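B- and T-lymphocyte attenuator (PDB 1XAU) restrains antigen-receptor signalling in lymphocytes through the phosphatases SHP-1 and SHP-2 and binds the herpesvirus entry mediator through its extracellular immunoglobulin domain. Local coordinates at residues L31-C36 with S69-R74; V47-H52 with F79-K84. All blocks are in the same frame, centred on the assembly; numbering follows the deposited sequence.

Interaction 1: residues L31-C36 with S69-R74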
# COMPACT_ATOMS: atom_id res chain seq x y z
N LEU A 31 6.41 -2.01 14.85
CA LEU A 31 6.08 -2.88 13.65
C LEU A 31 4.83 -2.15 13.16
O LEU A 31 3.91 -1.96 13.95
CB LEU A 31 5.66 -4.28 14.07
CG LEU A 31 6.79 -5.31 13.87
CD1 LEU A 31 8.07 -4.73 14.20
CD2 LEU A 31 6.50 -6.61 14.59
N PHE A 32 4.72 -1.78 11.89
CA PHE A 32 3.53 -0.99 11.46
C PHE A 32 3.12 -1.48 10.09
O PHE A 32 3.96 -2.00 9.34
CB PHE A 32 3.93 0.48 11.34
CG PHE A 32 2.77 1.44 10.97
CD1 PHE A 32 1.89 1.88 11.97
CD2 PHE A 32 2.61 1.92 9.68
CE1 PHE A 32 0.84 2.82 11.66
CE2 PHE A 32 1.55 2.86 9.37
CZ PHE A 32 0.69 3.28 10.37
N LYS A 33 1.85 -1.37 9.73
CA LYS A 33 1.48 -1.77 8.40
C LYS A 33 0.44 -0.85 7.77
O LYS A 33 -0.28 -0.12 8.50
CB LYS A 33 0.87 -3.17 8.41
CG LYS A 33 -0.41 -3.36 9.29
CD LYS A 33 -0.96 -4.82 9.21
CE LYS A 33 -2.12 -4.93 10.29
NZ LYS A 33 -3.03 -6.17 10.29
N ILE A 34 0.43 -0.79 6.42
CA ILE A 34 -0.65 -0.09 5.74
C ILE A 34 -1.29 -1.09 4.80
O ILE A 34 -0.70 -2.09 4.39
CB ILE A 34 -0.22 1.16 5.02
CG1 ILE A 34 0.86 0.85 4.05
CG2 ILE A 34 0.22 2.21 6.10
CD1 ILE A 34 1.37 2.17 3.33
N GLU A 35 -2.55 -0.83 4.49
CA GLU A 35 -3.32 -1.82 3.77
C GLU A 35 -3.95 -1.27 2.52
O GLU A 35 -4.45 -0.15 2.53
CB GLU A 35 -4.47 -2.24 4.68
CG GLU A 35 -4.00 -2.90 5.98
CD GLU A 35 -5.15 -3.43 6.80
OE1 GLU A 35 -6.37 -3.13 6.53
OE2 GLU A 35 -4.84 -4.17 7.73
N CYS A 36 -4.08 -2.15 1.54
CA CYS A 36 -4.73 -1.78 0.27
C CYS A 36 -5.81 -2.81 -0.02
O CYS A 36 -5.49 -3.88 -0.51
CB CYS A 36 -3.64 -1.76 -0.80
SG CYS A 36 -4.09 -1.74 -2.56
N SER A 69 2.40 -8.70 1.98
CA SER A 69 1.66 -9.97 2.17
C SER A 69 0.21 -9.72 1.73
O SER A 69 -0.26 -8.57 1.56
CB SER A 69 1.64 -10.43 3.64
OG SER A 69 0.73 -9.71 4.46
N TRP A 70 -0.51 -10.83 1.60
CA TRP A 70 -1.93 -10.74 1.29
C TRP A 70 -2.68 -11.29 2.51
O TRP A 70 -2.28 -12.28 3.11
CB TRP A 70 -2.28 -11.54 0.02
CG TRP A 70 -1.99 -10.84 -1.20
CD1 TRP A 70 -0.85 -10.91 -1.92
CD2 TRP A 70 -2.89 -10.01 -1.93
NE1 TRP A 70 -0.99 -10.19 -3.09
CE2 TRP A 70 -2.24 -9.63 -3.12
CE3 TRP A 70 -4.19 -9.56 -1.70
CZ2 TRP A 70 -2.84 -8.82 -4.09
CZ3 TRP A 70 -4.81 -8.72 -2.68
CH2 TRP A 70 -4.14 -8.37 -3.85
N GLU A 71 -3.75 -10.61 2.92
CA GLU A 71 -4.55 -11.11 4.02
C GLU A 71 -5.94 -11.44 3.46
O GLU A 71 -6.52 -10.64 2.71
CB GLU A 71 -4.70 -10.06 5.12
CG GLU A 71 -3.42 -9.59 5.71
CD GLU A 71 -3.66 -8.65 6.92
OE1 GLU A 71 -4.85 -8.46 7.31
OE2 GLU A 71 -2.65 -8.11 7.48
N GLU A 72 -6.41 -12.64 3.81
CA GLU A 72 -7.73 -13.16 3.42
C GLU A 72 -8.62 -13.29 4.65
O GLU A 72 -9.79 -13.67 4.56
CB GLU A 72 -7.59 -14.52 2.70
CG GLU A 72 -6.89 -14.39 1.31
CD GLU A 72 -5.38 -14.68 1.33
OE1 GLU A 72 -4.76 -14.64 2.43
OE2 GLU A 72 -4.80 -14.94 0.23
N ASN A 73 -8.07 -12.95 5.81
CA ASN A 73 -8.82 -12.97 7.09
C ASN A 73 -9.86 -11.84 7.09
O ASN A 73 -10.17 -11.28 8.15
CB ASN A 73 -7.88 -12.72 8.28
CG ASN A 73 -7.26 -11.33 8.22
OD1 ASN A 73 -7.56 -10.54 7.31
ND2 ASN A 73 -6.40 -11.01 9.19
N ARG A 74 -10.38 -11.47 5.91
CA ARG A 74 -11.35 -10.37 5.83
C ARG A 74 -12.43 -10.57 4.77
O ARG A 74 -12.44 -11.56 4.04
CB ARG A 74 -10.66 -9.05 5.55
CG ARG A 74 -9.47 -8.79 6.40
CD ARG A 74 -8.99 -7.38 6.23
NE ARG A 74 -7.99 -7.08 7.24
CZ ARG A 74 -6.98 -6.24 7.07
NH1 ARG A 74 -6.81 -5.60 5.92
NH2 ARG A 74 -6.12 -6.04 8.06
O HOH W 1 -5.75 -6.15 11.22
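Lys-33 and Arg-74 reach toward each other from opposite directions, and two carboxylates meet them differently: Glu-71 lies over a face of the guanidinium, Glu-35 comes at its edge. The lysine chain is fully extended beyond CG, which carries NZ to within 3.4 Å of Glu-71 OE2, a salt bridge whose hydrogen bond is weak. Glu-71 CD stands 3.7 Å above the Arg-74 guanidinium plane, offset toward the rim; the attraction there is of charges alone, with no N-H pointing at the oxygen. Glu-35 lies near the plane of the same group; the charges pair, but the atoms are modelled too close for the exact separation or tilt to be trusted. All this happens on the outer surface of the four-stranded sheet of an immunoglobulin V-type sandwich. Strands 32-39 and 66-71 are not neighbours there: strand 78-83 runs between them, and the Glu-35 and Trp-70 CA atoms, the nearest pair, are 9.4 Å apart, so long side chains have to bridge over it. A water accepts from Lys-33 NZ at 2.9 Å and also from Arg-74 NH2, though that second leg shares the guanidinium's uncertainty.

Interaction 2: residues V47-H52 with F79-K84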
# COMPACT_ATOMS: atom_id res chain seq x y z
N VAL A 47 -0.24 -6.61 -7.41
CA VAL A 47 -0.33 -5.23 -6.98
C VAL A 47 1.00 -4.78 -6.43
O VAL A 47 1.68 -5.60 -5.81
CB VAL A 47 -1.32 -5.14 -5.85
CG1 VAL A 47 -1.44 -3.65 -5.35
CG2 VAL A 47 -2.72 -5.64 -6.36
N THR A 48 1.36 -3.52 -6.65
CA THR A 48 2.63 -3.04 -6.12
C THR A 48 2.46 -1.76 -5.32
O THR A 48 1.49 -1.08 -5.50
CB THR A 48 3.67 -2.84 -7.24
OG1 THR A 48 3.24 -1.86 -8.13
CG2 THR A 48 3.77 -4.11 -8.12
N TRP A 49 3.39 -1.44 -4.45
CA TRP A 49 3.24 -0.22 -3.65
C TRP A 49 4.12 0.84 -4.30
O TRP A 49 5.20 0.53 -4.86
CB TRP A 49 3.74 -0.45 -2.22
CG TRP A 49 2.73 -1.22 -1.41
CD1 TRP A 49 2.66 -2.60 -1.19
CD2 TRP A 49 1.61 -0.66 -0.75
NE1 TRP A 49 1.55 -2.90 -0.41
CE2 TRP A 49 0.89 -1.73 -0.12
CE3 TRP A 49 1.13 0.66 -0.64
CZ2 TRP A 49 -0.26 -1.50 0.63
CZ3 TRP A 49 -0.00 0.89 0.10
CH2 TRP A 49 -0.70 -0.21 0.76
N CYS A 50 3.69 2.08 -4.14
CA CYS A 50 4.41 3.23 -4.65
C CYS A 50 4.53 4.24 -3.52
O CYS A 50 3.69 4.27 -2.63
CB CYS A 50 3.65 3.96 -5.76
SG CYS A 50 3.20 2.94 -7.18
N LYS A 51 5.57 5.08 -3.57
CA LYS A 51 5.72 6.10 -2.55
C LYS A 51 6.04 7.40 -3.31
O LYS A 51 6.84 7.37 -4.25
CB LYS A 51 6.86 5.79 -1.61
CG LYS A 51 7.04 6.87 -0.51
CD LYS A 51 8.17 6.48 0.52
CE LYS A 51 8.34 7.55 1.59
NZ LYS A 51 9.47 7.22 2.52
N HIS A 52 5.45 8.50 -2.91
CA HIS A 52 5.69 9.78 -3.62
C HIS A 52 7.04 10.34 -3.22
O HIS A 52 7.30 10.40 -1.99
CB HIS A 52 4.62 10.75 -3.23
CG HIS A 52 4.44 11.89 -4.20
ND1 HIS A 52 4.94 13.16 -3.97
CD2 HIS A 52 3.83 11.93 -5.42
CE1 HIS A 52 4.65 13.94 -5.01
NE2 HIS A 52 3.98 13.21 -5.91
N PHE A 79 -4.08 -6.26 0.42
CA PHE A 79 -2.65 -6.33 0.12
C PHE A 79 -1.99 -5.42 1.15
O PHE A 79 -2.41 -4.29 1.32
CB PHE A 79 -2.38 -5.83 -1.30
CG PHE A 79 -1.00 -5.94 -1.70
CD1 PHE A 79 -0.32 -7.15 -1.58
CD2 PHE A 79 -0.34 -4.82 -2.28
CE1 PHE A 79 1.03 -7.26 -2.01
CE2 PHE A 79 1.01 -4.91 -2.73
CZ PHE A 79 1.69 -6.13 -2.58
N VAL A 80 -0.99 -5.91 1.85
CA VAL A 80 -0.41 -5.18 2.95
C VAL A 80 1.06 -4.89 2.81
O VAL A 80 1.79 -5.73 2.28
CB VAL A 80 -0.60 -6.12 4.16
CG1 VAL A 80 -0.23 -5.44 5.43
CG2 VAL A 80 -2.08 -6.58 4.16
N LEU A 81 1.48 -3.73 3.27
CA LEU A 81 2.89 -3.32 3.31
C LEU A 81 3.26 -3.33 4.78
O LEU A 81 2.68 -2.58 5.60
CB LEU A 81 3.05 -1.92 2.66
CG LEU A 81 4.49 -1.41 2.76
CD1 LEU A 81 5.39 -2.30 1.81
CD2 LEU A 81 4.53 0.08 2.34
N HIS A 82 4.29 -4.09 5.14
CA HIS A 82 4.71 -4.23 6.56
C HIS A 82 6.07 -3.58 6.79
O HIS A 82 7.03 -3.92 6.10
CB HIS A 82 4.91 -5.68 6.89
CG HIS A 82 3.70 -6.52 6.69
ND1 HIS A 82 2.82 -6.81 7.70
CD2 HIS A 82 3.27 -7.21 5.61
CE1 HIS A 82 1.89 -7.64 7.25
NE2 HIS A 82 2.14 -7.91 5.99
N PHE A 83 6.15 -2.67 7.74
CA PHE A 83 7.41 -2.03 8.07
C PHE A 83 7.89 -2.73 9.37
O PHE A 83 7.18 -2.70 10.42
CB PHE A 83 7.18 -0.55 8.42
CG PHE A 83 6.61 0.26 7.29
CD1 PHE A 83 7.47 1.08 6.55
CD2 PHE A 83 5.26 0.22 6.98
CE1 PHE A 83 6.95 1.88 5.49
CE2 PHE A 83 4.72 1.01 5.89
CZ PHE A 83 5.61 1.84 5.16
N LYS A 84 9.09 -3.30 9.33
CA LYS A 84 9.63 -4.09 10.43
C LYS A 84 11.07 -3.69 10.71
O LYS A 84 12.01 -4.36 10.25
CB LYS A 84 9.61 -5.58 10.01
CG LYS A 84 10.04 -6.57 11.13
CD LYS A 84 9.81 -8.04 10.73
CE LYS A 84 10.55 -9.01 11.76
NZ LYS A 84 9.86 -10.40 11.91
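The indole of Trp-49 has Leu-81 over one face and the ring of Phe-79 displaced to the other side of its plane. Leu-81 CB does the touching, 3.6 Å from the centroid of the five-membered ring, a CH-pi contact over the face. Phe-79 is nearly parallel to the indole, planes 17° apart, but the two rings have slid past each other, with centroids 4.7 Å apart and little overlap. Its CE2 comes close, 3.1 Å from Trp-49 NE1. Across the phenyl ring from the indole is Val-47: its CB makes an off-centre CH-pi contact, and CG1 reaches Phe-79 CD2 at 3.5 Å. The Val-47 carbonyl oxygen approaches obliquely as well, 3.2 Å from Phe-79 CE2. Because CG of Phe-79 stands anti to the backbone N (chi1 -176°), the ring leans in between Val-47 and Trp-49, so four residues follow one another as valine, phenylalanine, tryptophan, leucine.

The strands behind them face each other across the immunoglobulin sandwich, one from each sheet, with axes 8.5 Å apart and crossing at -47°. Trp-49 is the familiar core tryptophan of immunoglobulin domains; it also packs on Cys-36, whose disulfide to Cys-96 joins the two sheets. Trp-70 meets Phe-79 from strand 66-71, and Leu-60 touches both Trp-49 and Leu-81.

No hydrogen bond crosses between the two segments. Strand 47-52 spends its backbone bonds on its own sheet, with partners such as Ser-97 and Ser-95, and strand 78-83 pairs with Ile-34 and Cys-36 in the other. Burial of apolar and aromatic surface, with dispersion and CH-pi contacts, therefore probably accounts for most of the attraction between the sheets here.

Overall arrangement
Strand 78-83 is common ground for the two interactions, whose centres are 10 Å apart. Interaction 2 uses its inner side, where Phe-79 and Leu-81 point into the sandwich; interaction 1 spans its outer side, where Val-80 touches both Lys-33 and Glu-71. Within the sheet, backbone pairing joins the two contacts: Cys-36 N lies 2.7 Å from Phe-79 O, probably a hydrogen bond. On the other flank the side chains of Ser-69 and His-82 meet, OG to NE2 2.8 Å, a probable hydrogen bond. One contact is thus a charged surface network within a sheet, the other the hydrophobic core between sheets. A bound cadmium ion lies about 10 Å from the Lys-33 side chain, so it takes no part in the network.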